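Long-range contacts in nickel-dependent hydrogenase large subunit (Allochromatium vinosum, PDB 3MYR), which catalyses the oxidation of molecular hydrogen at a nickel-iron centre as the large subunit of a heterodimeric, membrane-bound hydrogenase: residues I101-Y109 with F252-T261; A265-E276 with L416-L427. All blocks are in the same frame, centred on the assembly; numbering follows the deposited sequence.

Contact 1. Residues I101-Y109 with F252-T261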
loop_
_atom_site.group_PDB
_atom_site.type_symbol
_atom_site.label_atom_id
_atom_site.label_comp_id
_atom_site.label_asym_id
_atom_site.label_seq_id
_atom_site.Cartn_x
_atom_site.Cartn_y
_atom_site.Cartn_z
ATOM N N ILE B 101 -8.523 -7.527 -3.487
ATOM C CA ILE B 101 -9.269 -7.198 -4.722
ATOM C C ILE B 101 -9.064 -5.716 -5.058
ATOM O O ILE B 101 -8.736 -5.376 -6.165
ATOM C CB ILE B 101 -10.701 -7.554 -4.515
ATOM C CG1 ILE B 101 -10.726 -9.117 -4.491
ATOM C CG2 ILE B 101 -11.564 -7.105 -5.709
ATOM C CD1 ILE B 101 -11.913 -9.572 -3.672
ATOM N N HIS B 102 -9.205 -4.838 -4.061
ATOM C CA HIS B 102 -8.997 -3.422 -4.252
ATOM C C HIS B 102 -7.590 -3.210 -4.795
ATOM O O HIS B 102 -7.376 -2.488 -5.735
ATOM C CB HIS B 102 -9.156 -2.695 -2.879
ATOM C CG HIS B 102 -8.947 -1.220 -2.964
ATOM N ND1 HIS B 102 -7.698 -0.634 -2.850
ATOM C CD2 HIS B 102 -9.822 -0.210 -3.206
ATOM C CE1 HIS B 102 -7.836 0.681 -2.956
ATOM N NE2 HIS B 102 -9.106 0.958 -3.219
ATOM N N ASP B 103 -6.604 -3.801 -4.127
ATOM C CA ASP B 103 -5.200 -3.524 -4.373
ATOM C C ASP B 103 -4.754 -4.094 -5.776
ATOM O O ASP B 103 -4.139 -3.393 -6.556
ATOM C CB ASP B 103 -4.442 -4.222 -3.230
ATOM C CG ASP B 103 -3.017 -3.796 -3.096
ATOM O OD1 ASP B 103 -2.381 -3.374 -4.121
ATOM O OD2 ASP B 103 -2.509 -3.884 -1.927
ATOM N N HIS B 104 -5.135 -5.318 -6.133
ATOM C CA HIS B 104 -4.771 -5.891 -7.432
ATOM C C HIS B 104 -5.378 -5.140 -8.597
ATOM O O HIS B 104 -4.710 -4.991 -9.616
ATOM C CB HIS B 104 -5.213 -7.377 -7.526
ATOM C CG HIS B 104 -4.344 -8.304 -6.715
ATOM N ND1 HIS B 104 -3.151 -7.877 -6.152
ATOM C CD2 HIS B 104 -4.414 -9.641 -6.488
ATOM C CE1 HIS B 104 -2.547 -8.909 -5.583
ATOM N NE2 HIS B 104 -3.306 -9.982 -5.743
ATOM N N VAL B 105 -6.663 -4.750 -8.477
ATOM C CA VAL B 105 -7.356 -4.062 -9.569
ATOM C C VAL B 105 -6.651 -2.711 -9.790
ATOM O O VAL B 105 -6.324 -2.347 -10.930
ATOM C CB VAL B 105 -8.866 -3.853 -9.245
ATOM C CG1 VAL B 105 -9.512 -2.704 -10.128
ATOM C CG2 VAL B 105 -9.622 -5.199 -9.410
ATOM N N MET B 106 -6.346 -2.003 -8.711
ATOM C CA MET B 106 -5.692 -0.680 -8.927
ATOM C C MET B 106 -4.257 -0.913 -9.368
ATOM O O MET B 106 -3.752 -0.103 -10.135
ATOM C CB MET B 106 -5.592 0.140 -7.607
ATOM C CG MET B 106 -7.020 0.647 -7.158
ATOM S SD MET B 106 -6.769 1.835 -5.747
ATOM C CE MET B 106 -6.064 3.323 -6.480
ATOM N N HIS B 107 -3.572 -1.956 -8.858
ATOM C CA HIS B 107 -2.230 -2.161 -9.407
ATOM C C HIS B 107 -2.303 -2.334 -10.929
ATOM O O HIS B 107 -1.571 -1.697 -11.703
ATOM C CB HIS B 107 -1.495 -3.430 -8.882
ATOM C CG HIS B 107 -0.171 -3.611 -9.522
ATOM N ND1 HIS B 107 0.078 -4.540 -10.509
ATOM C CD2 HIS B 107 0.959 -2.872 -9.408
ATOM C CE1 HIS B 107 1.328 -4.424 -10.910
ATOM N NE2 HIS B 107 1.885 -3.416 -10.255
ATOM N N PHE B 108 -3.179 -3.207 -11.365
ATOM C CA PHE B 108 -3.245 -3.484 -12.778
ATOM C C PHE B 108 -3.565 -2.220 -13.629
ATOM O O PHE B 108 -2.871 -1.949 -14.602
ATOM C CB PHE B 108 -4.209 -4.599 -13.123
ATOM C CG PHE B 108 -4.237 -4.884 -14.632
ATOM C CD1 PHE B 108 -5.267 -4.401 -15.434
ATOM C CD2 PHE B 108 -3.172 -5.570 -15.230
ATOM C CE1 PHE B 108 -5.260 -4.641 -16.865
ATOM C CE2 PHE B 108 -3.131 -5.829 -16.601
ATOM C CZ PHE B 108 -4.195 -5.358 -17.434
ATOM N N TYR B 109 -4.635 -1.494 -13.306
ATOM C CA TYR B 109 -4.999 -0.332 -14.108
ATOM C C TYR B 109 -4.093 0.852 -13.865
ATOM O O TYR B 109 -3.560 1.411 -14.821
ATOM C CB TYR B 109 -6.478 0.056 -13.973
ATOM C CG TYR B 109 -7.341 -0.975 -14.609
ATOM C CD1 TYR B 109 -7.451 -1.048 -16.003
ATOM C CD2 TYR B 109 -7.894 -1.982 -13.857
ATOM C CE1 TYR B 109 -8.225 -2.042 -16.590
ATOM C CE2 TYR B 109 -8.645 -2.996 -14.430
ATOM C CZ TYR B 109 -8.785 -3.026 -15.803
ATOM O OH TYR B 109 -9.511 -4.029 -16.402
ATOM N N PHE B 252 -16.852 -6.641 -10.942
ATOM C CA PHE B 252 -15.753 -5.861 -11.601
ATOM C C PHE B 252 -14.593 -6.791 -11.945
ATOM O O PHE B 252 -14.018 -6.719 -13.057
ATOM C CB PHE B 252 -15.290 -4.685 -10.757
ATOM C CG PHE B 252 -14.514 -3.650 -11.512
ATOM C CD1 PHE B 252 -13.105 -3.730 -11.604
ATOM C CD2 PHE B 252 -15.160 -2.628 -12.172
ATOM C CE1 PHE B 252 -12.380 -2.750 -12.378
ATOM C CE2 PHE B 252 -14.428 -1.659 -12.925
ATOM C CZ PHE B 252 -13.036 -1.709 -12.957
ATOM N N VAL B 253 -14.320 -7.749 -11.053
ATOM C CA VAL B 253 -13.240 -8.731 -11.339
ATOM C C VAL B 253 -13.604 -9.611 -12.524
ATOM O O VAL B 253 -12.805 -9.754 -13.476
ATOM C CB VAL B 253 -12.914 -9.622 -10.072
ATOM C CG1 VAL B 253 -11.937 -10.786 -10.396
ATOM C CG2 VAL B 253 -12.346 -8.742 -8.963
ATOM N N ASP B 254 -14.804 -10.199 -12.507
ATOM C CA ASP B 254 -15.196 -11.125 -13.564
ATOM C C ASP B 254 -15.280 -10.431 -14.930
ATOM O O ASP B 254 -15.040 -11.050 -15.925
ATOM C CB ASP B 254 -16.594 -11.718 -13.340
ATOM C CG ASP B 254 -16.634 -12.758 -12.280
ATOM O OD1 ASP B 254 -17.779 -13.075 -11.812
ATOM O OD2 ASP B 254 -15.539 -13.204 -11.876
ATOM N N GLN B 255 -15.819 -9.228 -14.962
ATOM C CA GLN B 255 -16.233 -8.637 -16.208
ATOM C C GLN B 255 -15.253 -7.586 -16.694
ATOM O O GLN B 255 -15.349 -7.189 -17.845
ATOM C CB GLN B 255 -17.615 -7.926 -16.034
ATOM C CG GLN B 255 -18.755 -8.967 -15.801
ATOM C CD GLN B 255 -20.160 -8.372 -15.918
ATOM O OE1 GLN B 255 -20.360 -7.169 -15.899
ATOM N NE2 GLN B 255 -21.129 -9.229 -16.023
ATOM N N VAL B 256 -14.449 -6.988 -15.819
ATOM C CA VAL B 256 -13.558 -5.946 -16.334
ATOM C C VAL B 256 -12.068 -6.406 -16.222
ATOM O O VAL B 256 -11.381 -6.541 -17.222
ATOM C CB VAL B 256 -13.765 -4.578 -15.608
ATOM C CG1 VAL B 256 -12.877 -3.483 -16.173
ATOM C CG2 VAL B 256 -15.283 -4.142 -15.632
ATOM N N TYR B 257 -11.588 -6.624 -15.004
ATOM C CA TYR B 257 -10.174 -6.881 -14.759
ATOM C C TYR B 257 -9.690 -8.208 -15.453
ATOM O O TYR B 257 -8.732 -8.210 -16.190
ATOM C CB TYR B 257 -9.995 -6.979 -13.248
ATOM C CG TYR B 257 -8.593 -7.349 -12.760
ATOM C CD1 TYR B 257 -7.450 -7.072 -13.528
ATOM C CD2 TYR B 257 -8.405 -7.927 -11.492
ATOM C CE1 TYR B 257 -6.174 -7.403 -13.058
ATOM C CE2 TYR B 257 -7.144 -8.224 -10.994
ATOM C CZ TYR B 257 -6.033 -7.965 -11.788
ATOM O OH TYR B 257 -4.773 -8.293 -11.293
ATOM N N VAL B 258 -10.317 -9.349 -15.156
ATOM C CA VAL B 258 -9.780 -10.569 -15.700
ATOM C C VAL B 258 -9.854 -10.597 -17.255
ATOM O O VAL B 258 -8.897 -11.020 -17.883
ATOM C CB VAL B 258 -10.476 -11.816 -15.089
ATOM C CG1 VAL B 258 -10.011 -13.099 -15.778
ATOM C CG2 VAL B 258 -10.269 -11.855 -13.594
ATOM N N PRO B 259 -11.014 -10.248 -17.876
ATOM C CA PRO B 259 -11.006 -10.339 -19.348
ATOM C C PRO B 259 -10.002 -9.345 -20.022
ATOM O O PRO B 259 -9.387 -9.695 -21.052
ATOM C CB PRO B 259 -12.466 -9.995 -19.739
ATOM C CG PRO B 259 -13.278 -10.374 -18.485
ATOM C CD PRO B 259 -12.361 -9.898 -17.357
ATOM N N ASP B 260 -9.790 -8.169 -19.410
ATOM C CA ASP B 260 -8.808 -7.188 -19.950
ATOM C C ASP B 260 -7.421 -7.753 -19.834
ATOM O O ASP B 260 -6.671 -7.670 -20.772
ATOM C CB ASP B 260 -8.775 -5.872 -19.159
ATOM C CG ASP B 260 -9.946 -4.943 -19.494
ATOM O OD1 ASP B 260 -10.801 -5.279 -20.358
ATOM O OD2 ASP B 260 -10.008 -3.855 -18.889
ATOM N N THR B 261 -7.105 -8.389 -18.714
ATOM C CA THR B 261 -5.753 -8.979 -18.557
ATOM C C THR B 261 -5.505 -10.040 -19.660
ATOM O O THR B 261 -4.424 -10.080 -20.268
ATOM C CB THR B 261 -5.626 -9.648 -17.150
ATOM O OG1 THR B 261 -5.783 -8.629 -16.156
ATOM C CG2 THR B 261 -4.264 -10.218 -16.964
#
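Val105 and Tyr257, the closest CA pair, lie alongside each other with their side chains running opposite ways. The axes of helix segments 101-109 and 252-261 approach to 10.8 Å, their N-to-C directions 38° apart. Apolar contacts dominate. The two methyls of Val105 divide the work: CG1, anti to the backbone N (chi1 160°), touches CE1 of Phe252 at 3.6 Å, while CG2 meets CD2 of Tyr257 at 3.6 Å. A turn earlier, the side chains of Ile101 and Val253 cross at about a right angle and touch through their CG2 methyls. Among the aromatics, CE1 of Tyr257 comes within 3.4 Å of Phe108 CB, the two rings lying obliquely with planes 41° apart. Thr261 places OG1 over the centre of the Phe108 ring; that hydroxyl donates to Tyr257 O at 3.0 Å, so a polar residue is accommodated in a greasy setting. The one cross-helix hydrogen bond runs from Tyr109 OH to Asp260 OD2, although the place of OD2 is less certain. Tyr109 and Tyr257 are reciprocal knobs, Tyr109 among Phe252, Val256, Tyr257 and Asp260, and Tyr257 among His104, Val105, Phe108 and Tyr109. Such knobs-into-holes packing joins helices 86-112 and 236-265, with the side chain of His104 about 7 Å from the bound nickel-iron centre.

Contact 2. Residues A265-E276 with L416-L427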
loop_
_atom_site.group_PDB
_atom_site.type_symbol
_atom_site.label_atom_id
_atom_site.label_comp_id
_atom_site.label_asym_id
_atom_site.label_seq_id
_atom_site.Cartn_x
_atom_site.Cartn_y
_atom_site.Cartn_z
ATOM N N ALA B 265 -2.809 -9.716 -22.697
ATOM C CA ALA B 265 -1.762 -10.735 -22.729
ATOM C C ALA B 265 -1.521 -11.336 -24.131
ATOM O O ALA B 265 -0.387 -11.719 -24.468
ATOM C CB ALA B 265 -2.128 -11.872 -21.738
ATOM N N GLY B 266 -2.591 -11.515 -24.917
ATOM C CA GLY B 266 -2.515 -12.144 -26.224
ATOM C C GLY B 266 -1.539 -11.403 -27.145
ATOM O O GLY B 266 -1.008 -12.004 -28.090
ATOM N N PHE B 267 -1.296 -10.101 -26.901
ATOM C CA PHE B 267 -0.375 -9.303 -27.742
ATOM C C PHE B 267 1.061 -9.280 -27.185
ATOM O O PHE B 267 1.940 -8.701 -27.787
ATOM C CB PHE B 267 -0.905 -7.852 -27.893
ATOM C CG PHE B 267 -2.147 -7.748 -28.806
ATOM C CD1 PHE B 267 -3.421 -7.942 -28.293
ATOM C CD2 PHE B 267 -2.009 -7.467 -30.177
ATOM C CE1 PHE B 267 -4.556 -7.846 -29.133
ATOM C CE2 PHE B 267 -3.156 -7.393 -31.033
ATOM C CZ PHE B 267 -4.398 -7.590 -30.497
ATOM N N TYR B 268 1.290 -9.917 -26.043
ATOM C CA TYR B 268 2.576 -9.809 -25.351
ATOM C C TYR B 268 3.120 -11.183 -24.852
ATOM O O TYR B 268 3.746 -11.279 -23.797
ATOM C CB TYR B 268 2.396 -8.859 -24.153
ATOM C CG TYR B 268 2.204 -7.405 -24.585
ATOM C CD1 TYR B 268 0.975 -6.783 -24.427
ATOM C CD2 TYR B 268 3.248 -6.685 -25.204
ATOM C CE1 TYR B 268 0.798 -5.469 -24.820
ATOM C CE2 TYR B 268 3.078 -5.371 -25.616
ATOM C CZ TYR B 268 1.861 -4.758 -25.395
ATOM O OH TYR B 268 1.653 -3.415 -25.709
ATOM N N LYS B 269 2.897 -12.215 -25.648
ATOM C CA LYS B 269 3.084 -13.584 -25.257
ATOM C C LYS B 269 4.569 -13.816 -25.091
ATOM O O LYS B 269 4.948 -14.634 -24.253
ATOM C CB LYS B 269 2.549 -14.534 -26.341
ATOM C CG LYS B 269 0.992 -14.711 -26.307
ATOM C CD LYS B 269 0.579 -15.501 -27.599
ATOM C CE LYS B 269 -0.915 -15.615 -27.719
ATOM N NZ LYS B 269 -1.327 -16.689 -28.692
ATOM N N ASP B 270 5.404 -13.084 -25.833
ATOM C CA ASP B 270 6.869 -13.184 -25.641
ATOM C C ASP B 270 7.310 -12.682 -24.220
ATOM O O ASP B 270 8.392 -13.051 -23.729
ATOM C CB ASP B 270 7.646 -12.414 -26.727
ATOM C CG ASP B 270 7.282 -10.931 -26.748
ATOM O OD1 ASP B 270 8.180 -10.063 -26.612
ATOM O OD2 ASP B 270 6.067 -10.617 -26.829
ATOM N N TRP B 271 6.447 -11.944 -23.523
ATOM C CA TRP B 271 6.753 -11.522 -22.133
ATOM C C TRP B 271 6.505 -12.702 -21.209
ATOM O O TRP B 271 6.669 -12.604 -19.985
ATOM C CB TRP B 271 5.937 -10.250 -21.729
ATOM C CG TRP B 271 6.629 -9.053 -22.353
ATOM C CD1 TRP B 271 6.536 -8.645 -23.655
ATOM C CD2 TRP B 271 7.659 -8.256 -21.751
ATOM N NE1 TRP B 271 7.410 -7.600 -23.890
ATOM C CE2 TRP B 271 8.111 -7.333 -22.749
ATOM C CE3 TRP B 271 8.234 -8.213 -20.452
ATOM C CZ2 TRP B 271 9.150 -6.405 -22.515
ATOM C CZ3 TRP B 271 9.182 -7.250 -20.184
ATOM C CH2 TRP B 271 9.670 -6.367 -21.232
ATOM N N GLY B 272 6.065 -13.802 -21.802
ATOM C CA GLY B 272 5.985 -15.066 -21.066
ATOM C C GLY B 272 7.332 -15.784 -21.129
ATOM O O GLY B 272 7.469 -16.896 -20.627
ATOM N N GLU B 273 8.366 -15.130 -21.665
ATOM C CA GLU B 273 9.667 -15.793 -21.809
ATOM C C GLU B 273 10.763 -15.031 -21.138
ATOM O O GLU B 273 11.967 -15.355 -21.343
ATOM C CB GLU B 273 10.034 -15.990 -23.305
ATOM C CG GLU B 273 8.949 -16.799 -24.077
ATOM C CD GLU B 273 9.272 -16.901 -25.585
ATOM O OE1 GLU B 273 10.431 -17.282 -25.879
ATOM O OE2 GLU B 273 8.375 -16.621 -26.451
ATOM N N ARG B 274 10.413 -14.005 -20.375
ATOM C CA ARG B 274 11.445 -13.282 -19.665
ATOM C C ARG B 274 10.949 -12.906 -18.285
ATOM O O ARG B 274 9.729 -12.879 -18.058
ATOM C CB ARG B 274 11.914 -12.012 -20.468
ATOM C CG ARG B 274 10.859 -10.967 -20.758
ATOM C CD ARG B 274 11.395 -9.799 -21.649
ATOM N NE ARG B 274 11.862 -10.320 -22.940
ATOM C CZ ARG B 274 11.068 -10.414 -24.012
ATOM N NH1 ARG B 274 9.804 -9.917 -23.981
ATOM N NH2 ARG B 274 11.538 -10.930 -25.125
ATOM N N GLY B 275 11.871 -12.496 -17.420
ATOM C CA GLY B 275 11.499 -11.777 -16.184
ATOM C C GLY B 275 11.245 -12.704 -14.992
ATOM O O GLY B 275 10.480 -12.383 -14.065
ATOM N N GLU B 276 11.875 -13.870 -14.993
ATOM C CA GLU B 276 11.820 -14.735 -13.788
ATOM C C GLU B 276 13.140 -15.522 -13.669
ATOM O O GLU B 276 13.321 -16.550 -14.322
ATOM C CB GLU B 276 10.594 -15.674 -13.791
ATOM C CG GLU B 276 10.228 -16.234 -12.381
ATOM C CD GLU B 276 11.282 -17.290 -11.860
ATOM O OE1 GLU B 276 12.091 -16.976 -10.952
ATOM O OE2 GLU B 276 11.296 -18.427 -12.363
ATOM N N LEU B 416 -4.030 -18.692 -24.450
ATOM C CA LEU B 416 -2.861 -17.968 -24.948
ATOM C C LEU B 416 -2.004 -18.851 -25.811
ATOM O O LEU B 416 -1.037 -18.378 -26.413
ATOM C CB LEU B 416 -2.037 -17.434 -23.775
ATOM C CG LEU B 416 -2.888 -16.379 -23.037
ATOM C CD1 LEU B 416 -2.233 -15.967 -21.761
ATOM C CD2 LEU B 416 -3.138 -15.107 -23.965
ATOM N N ASP B 417 -2.330 -20.147 -25.802
ATOM C CA ASP B 417 -1.514 -21.195 -26.413
ATOM C C ASP B 417 -0.096 -21.190 -25.840
ATOM O O ASP B 417 0.859 -21.095 -26.571
ATOM C CB ASP B 417 -1.513 -21.036 -27.962
ATOM C CG ASP B 417 -0.820 -22.221 -28.679
ATOM O OD1 ASP B 417 -0.880 -23.373 -28.145
ATOM O OD2 ASP B 417 -0.127 -21.998 -29.720
ATOM N N LEU B 418 0.059 -21.238 -24.519
ATOM C CA LEU B 418 1.395 -21.176 -23.938
ATOM C C LEU B 418 1.617 -22.429 -23.094
ATOM O O LEU B 418 0.669 -22.984 -22.555
ATOM C CB LEU B 418 1.515 -19.937 -23.036
ATOM C CG LEU B 418 1.532 -18.571 -23.731
ATOM C CD1 LEU B 418 1.382 -17.500 -22.677
ATOM C CD2 LEU B 418 2.836 -18.367 -24.587
ATOM N N PRO B 419 2.868 -22.820 -22.906
ATOM C CA PRO B 419 3.154 -23.975 -22.066
ATOM C C PRO B 419 3.269 -23.543 -20.571
ATOM O O PRO B 419 3.353 -22.338 -20.255
ATOM C CB PRO B 419 4.500 -24.445 -22.626
ATOM C CG PRO B 419 5.202 -23.110 -22.980
ATOM C CD PRO B 419 4.105 -22.177 -23.417
ATOM N N VAL B 420 3.278 -24.515 -19.672
ATOM C CA VAL B 420 3.319 -24.251 -18.238
ATOM C C VAL B 420 4.547 -23.408 -17.894
ATOM O O VAL B 420 4.536 -22.587 -16.983
ATOM C CB VAL B 420 3.359 -25.587 -17.412
ATOM C CG1 VAL B 420 3.525 -25.266 -15.923
ATOM C CG2 VAL B 420 2.054 -26.354 -17.603
ATOM N N ASP B 421 5.624 -23.572 -18.623
ATOM C CA ASP B 421 6.739 -22.753 -18.263
ATOM C C ASP B 421 6.649 -21.244 -18.584
ATOM O O ASP B 421 7.466 -20.484 -18.082
ATOM C CB ASP B 421 8.091 -23.394 -18.620
ATOM C CG ASP B 421 8.518 -23.053 -20.014
ATOM O OD1 ASP B 421 8.105 -23.824 -20.921
ATOM O OD2 ASP B 421 9.212 -21.992 -20.197
ATOM N N ALA B 422 5.653 -20.802 -19.358
ATOM C CA ALA B 422 5.364 -19.377 -19.480
ATOM C C ALA B 422 4.806 -18.768 -18.176
ATOM O O ALA B 422 4.802 -17.561 -18.020
ATOM C CB ALA B 422 4.407 -19.098 -20.670
ATOM N N LEU B 423 4.421 -19.577 -17.201
ATOM C CA LEU B 423 4.060 -18.992 -15.878
ATOM C C LEU B 423 5.250 -18.286 -15.250
ATOM O O LEU B 423 5.081 -17.268 -14.565
ATOM C CB LEU B 423 3.579 -20.074 -14.911
ATOM C CG LEU B 423 2.267 -20.679 -15.390
ATOM C CD1 LEU B 423 1.834 -21.841 -14.496
ATOM C CD2 LEU B 423 1.215 -19.597 -15.385
ATOM N N TYR B 424 6.456 -18.818 -15.488
ATOM C CA TYR B 424 7.678 -18.302 -14.851
ATOM C C TYR B 424 8.221 -17.100 -15.606
ATOM O O TYR B 424 9.160 -17.221 -16.391
ATOM C CB TYR B 424 8.707 -19.394 -14.811
ATOM C CG TYR B 424 8.202 -20.579 -14.042
ATOM C CD1 TYR B 424 7.754 -21.721 -14.700
ATOM C CD2 TYR B 424 8.227 -20.587 -12.659
ATOM C CE1 TYR B 424 7.332 -22.848 -13.994
ATOM C CE2 TYR B 424 7.867 -21.733 -11.944
ATOM C CZ TYR B 424 7.368 -22.819 -12.595
ATOM O OH TYR B 424 7.001 -23.918 -11.861
ATOM N N SER B 425 7.520 -15.973 -15.476
ATOM C CA SER B 425 7.778 -14.855 -16.361
ATOM C C SER B 425 7.023 -13.612 -15.893
ATOM O O SER B 425 6.135 -13.696 -15.056
ATOM C CB SER B 425 7.331 -15.222 -17.774
ATOM O OG SER B 425 5.905 -15.184 -17.885
ATOM N N THR B 426 7.354 -12.472 -16.464
ATOM C CA THR B 426 6.662 -11.243 -16.220
ATOM C C THR B 426 5.179 -11.379 -16.600
ATOM O O THR B 426 4.288 -10.929 -15.859
ATOM C CB THR B 426 7.331 -10.157 -17.080
ATOM O OG1 THR B 426 8.637 -9.888 -16.566
ATOM C CG2 THR B 426 6.467 -8.850 -17.172
ATOM N N LEU B 427 4.903 -12.014 -17.739
ATOM C CA LEU B 427 3.498 -12.224 -18.105
ATOM C C LEU B 427 2.809 -13.127 -17.076
ATOM O O LEU B 427 1.661 -12.903 -16.783
ATOM C CB LEU B 427 3.386 -12.974 -19.417
ATOM C CG LEU B 427 2.311 -12.571 -20.432
ATOM C CD1 LEU B 427 1.922 -13.646 -21.487
ATOM C CD2 LEU B 427 1.129 -11.848 -19.984
#
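Gly272 and Ala422 bring the two segments to a CA separation of 4.6 Å, and two backbone bonds, to acceptors on either side of Gly272 in sequence, join them: Leu427 N gives to Trp271 O at 2.9 Å, and Thr426 N to Arg274 O at 2.9 Å. The glycines suit this closeness. Gly272 CA lies 3.2 Å from Ser425 OG, and Gly275, with its positive phi of 90°, leaves room for Thr426 OG1, which bonds to Thr548. Ser425 is the N-cap of helix 426-456: its OG, held between backbone N and carbonyl carbon (chi1 75°), accepts from Gly428 N while donating to Ala422 O at 2.6 Å. Thus the first turn of the helix has two amides satisfied by the 265-276 loop and another by the cap. Leu427 faces that loop, setting CD2 against Ala265 CB at 3.7 Å, while Leu416 CD2 packs against the backbone of Gly266. Thr426 CG2 lies alongside Trp271, 3.8 Å from CE3. The long reach of Lys269, extended beyond CG, carries NZ to Leu416 O at 2.9 Å; there helix 403-416 ends in a Schellman motif at Asp417, and the positive charge probably complements the helix dipole. Glu276 packs CB on the carbonyl carbon of Tyr424 at 3.3 Å and brings OE2 near Tyr424 CB; OE2 pairs with Arg308, and OE1 accepts from Leu278 N and Gly279 N.

Both contacts are largely buried, but contact 1 lies deeper, with every touching residue buried, whereas contact 2 includes exposed residues at its margin and sits away from the metal sites. They follow one another along the chain: helix 236-265 supplies one side of contact 1 and runs out into the loop of contact 2; the centres of the two contacts lie about 19 Å apart. Helix 426-456 links their surroundings, since it begins in contact 2 and, further along, its Arg433 and Ser437 cover Tyr257 and His104 of contact 1. The chemistry follows the setting. Two helices meet mainly through aromatic and aliphatic side chains, with one tyrosine-aspartate bond, while irregular chain around helix ends relies on backbone bonds, glycines, a cap and a lysine.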